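Local coordinates for muconate lactonizing enzyme (Corynebacterium glutamicum, PDB 3I4K), which belongs to the enolase superfamily, pairing an N-terminal capping domain with a TIM-barrel-like domain that holds a magnesium ion, at residues I48-G53 with V362-D367. Sequence-based numbering, arbitrary orientation.
Sequences IGYGEG and VDVDMD
Tyr50 and Val364 carry nearly all of this contact, ring against branched methyls. Both methyls of Val364 stand on the same side of the phenol plane: CG1 sits over the face, 3.8 Å from the ring centroid and 24° off the normal, a CH-pi contact displaced toward CD2. CG2 lies farther out, past the CE2–CZ bond, 3.3 Å from Tyr50 CE2, then 3.5 Å from CZ and 3.6 Å from OH. The tightest packing is therefore along the CD2–CE2–CZ part of the ring. Tyr50 gets there by setting CG anti to its carbonyl carbon (chi1 -64°), which carries the phenol off strand 48-53 toward 362-367. Ile309 of helix 308-320 touches both side chains, and Ile341 adds to the packing on Val364.

Beyond the hydroxyl the contact thins out. Met366, a selenomethionine, bends at chi2 and chi3 and brings SE to 4.1 Å from Tyr50 OH, a loose touch, with Met366 itself partly exposed. Just before it, Asp365 N-caps helix 366-372, its OD1 taking a weak bond from Asp367 N (2.8 Å, 120°) and another from Lys368 N.

Strand 48-53 is an edge strand, within this chain, of the three-stranded antiparallel sheet of the N-terminal domain, paired with strand 30-43, while 362-367 runs into helix 366-372, the last helix of the chain. No hydrogen bond crosses between the two. Both valine methyls approach from one face of the phenol, which implies that van der Waals and CH-pi contact, rather than polar pairing, probably accounts for most of the attraction here.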
loop_
_atom_site.group_PDB
_atom_site.type_symbol
_atom_site.label_atom_id
_atom_site.label_comp_id
_atom_site.label_asym_id
_atom_site.label_seq_id
_atom_site.Cartn_x
_atom_site.Cartn_y
_atom_site.Cartn_z
ATOM N N ILE A 48 -14.528 21.029 6.977
ATOM C CA ILE A 48 -15.019 20.608 5.664
ATOM C C ILE A 48 -13.871 20.121 4.771
ATOM O O ILE A 48 -12.929 20.872 4.496
ATOM C CB ILE A 48 -15.740 21.774 4.945
ATOM C CG1 ILE A 48 -16.851 22.332 5.838
ATOM C CG2 ILE A 48 -16.339 21.294 3.630
ATOM C CD1 ILE A 48 -17.606 23.496 5.216
ATOM N N GLY A 49 -13.954 18.867 4.326
ATOM C CA GLY A 49 -12.927 18.301 3.460
ATOM C C GLY A 49 -13.380 18.276 2.010
ATOM O O GLY A 49 -14.548 18.014 1.731
ATOM N N TYR A 50 -12.463 18.536 1.081
ATOM C CA TYR A 50 -12.811 18.568 -0.337
ATOM C C TYR A 50 -12.103 17.540 -1.213
ATOM O O TYR A 50 -10.927 17.226 -1.009
ATOM C CB TYR A 50 -12.547 19.965 -0.896
ATOM C CG TYR A 50 -13.415 21.031 -0.279
ATOM C CD1 TYR A 50 -14.765 21.134 -0.610
ATOM C CD2 TYR A 50 -12.897 21.917 0.665
ATOM C CE1 TYR A 50 -15.579 22.091 -0.020
ATOM C CE2 TYR A 50 -13.703 22.878 1.265
ATOM C CZ TYR A 50 -15.043 22.961 0.918
ATOM O OH TYR A 50 -15.848 23.916 1.499
ATOM N N GLY A 51 -12.841 17.034 -2.200
ATOM C CA GLY A 51 -12.313 16.055 -3.134
ATOM C C GLY A 51 -12.913 16.303 -4.505
ATOM O O GLY A 51 -14.005 16.865 -4.604
ATOM N N GLU A 52 -12.217 15.882 -5.561
ATOM C CA GLU A 52 -12.696 16.086 -6.927
ATOM C C GLU A 52 -13.124 14.847 -7.715
ATOM O O GLU A 52 -12.411 13.846 -7.763
ATOM C CB GLU A 52 -11.633 16.824 -7.750
ATOM C CG GLU A 52 -11.517 18.322 -7.466
ATOM C CD GLU A 52 -10.542 19.014 -8.396
ATOM O OE1 GLU A 52 -10.245 18.456 -9.470
ATOM O OE2 GLU A 52 -10.078 20.123 -8.070
ATOM N N GLY A 53 -14.301 14.931 -8.331
ATOM C CA GLY A 53 -14.791 13.863 -9.186
ATOM C C GLY A 53 -14.497 14.437 -10.563
ATOM O O GLY A 53 -15.272 15.243 -11.079
ATOM N N VAL A 362 -4.270 23.542 0.745
ATOM C CA VAL A 362 -4.887 24.607 -0.022
ATOM C C VAL A 362 -6.374 24.684 0.317
ATOM O O VAL A 362 -7.049 23.661 0.426
ATOM C CB VAL A 362 -4.668 24.378 -1.531
ATOM C CG1 VAL A 362 -5.687 23.396 -2.082
ATOM C CG2 VAL A 362 -4.704 25.697 -2.248
ATOM N N ASP A 363 -6.876 25.902 0.502
ATOM C CA ASP A 363 -8.279 26.102 0.859
ATOM C C ASP A 363 -9.100 26.571 -0.329
ATOM O O ASP A 363 -8.580 27.214 -1.232
ATOM C CB ASP A 363 -8.391 27.127 1.987
ATOM C CG ASP A 363 -7.149 27.177 2.850
ATOM O OD1 ASP A 363 -6.171 27.843 2.447
ATOM O OD2 ASP A 363 -7.148 26.540 3.922
ATOM N N VAL A 364 -10.389 26.256 -0.319
ATOM C CA VAL A 364 -11.260 26.648 -1.416
ATOM C C VAL A 364 -11.800 28.058 -1.230
ATOM O O VAL A 364 -11.923 28.540 -0.106
ATOM C CB VAL A 364 -12.454 25.687 -1.547
ATOM C CG1 VAL A 364 -11.959 24.262 -1.758
ATOM C CG2 VAL A 364 -13.316 25.765 -0.305
ATOM N N ASP A 365 -12.106 28.714 -2.345
ATOM C CA ASP A 365 -12.668 30.060 -2.335
ATOM C C ASP A 365 -14.137 29.888 -2.696
ATOM O O ASP A 365 -14.496 29.879 -3.874
ATOM C CB ASP A 365 -11.984 30.938 -3.386
ATOM C CG ASP A 365 -12.594 32.336 -3.471
ATOM O OD1 ASP A 365 -13.840 32.448 -3.505
ATOM O OD2 ASP A 365 -11.829 33.319 -3.520
HETATM N N MSE A 366 -14.981 29.750 -1.680
HETATM C CA MSE A 366 -16.407 29.551 -1.893
HETATM C C MSE A 366 -17.080 30.506 -2.865
HETATM O O MSE A 366 -18.096 30.163 -3.475
HETATM C CB MSE A 366 -17.138 29.576 -0.554
HETATM C CG MSE A 366 -16.987 28.275 0.204
HETATM SE SE MSE A 366 -17.431 26.789 -0.960
HETATM C CE MSE A 366 -19.310 26.594 -0.512
ATOM N N ASP A 367 -16.525 31.703 -3.013
ATOM C CA ASP A 367 -17.104 32.666 -3.936
ATOM C C ASP A 367 -16.900 32.172 -5.357
ATOM O O ASP A 367 -17.847 32.113 -6.146
ATOM C CB ASP A 367 -16.461 34.045 -3.761
ATOM C CG ASP A 367 -16.888 34.723 -2.473
ATOM O OD1 ASP A 367 -18.111 34.829 -2.240
ATOM O OD2 ASP A 367 -16.007 35.153 -1.698
#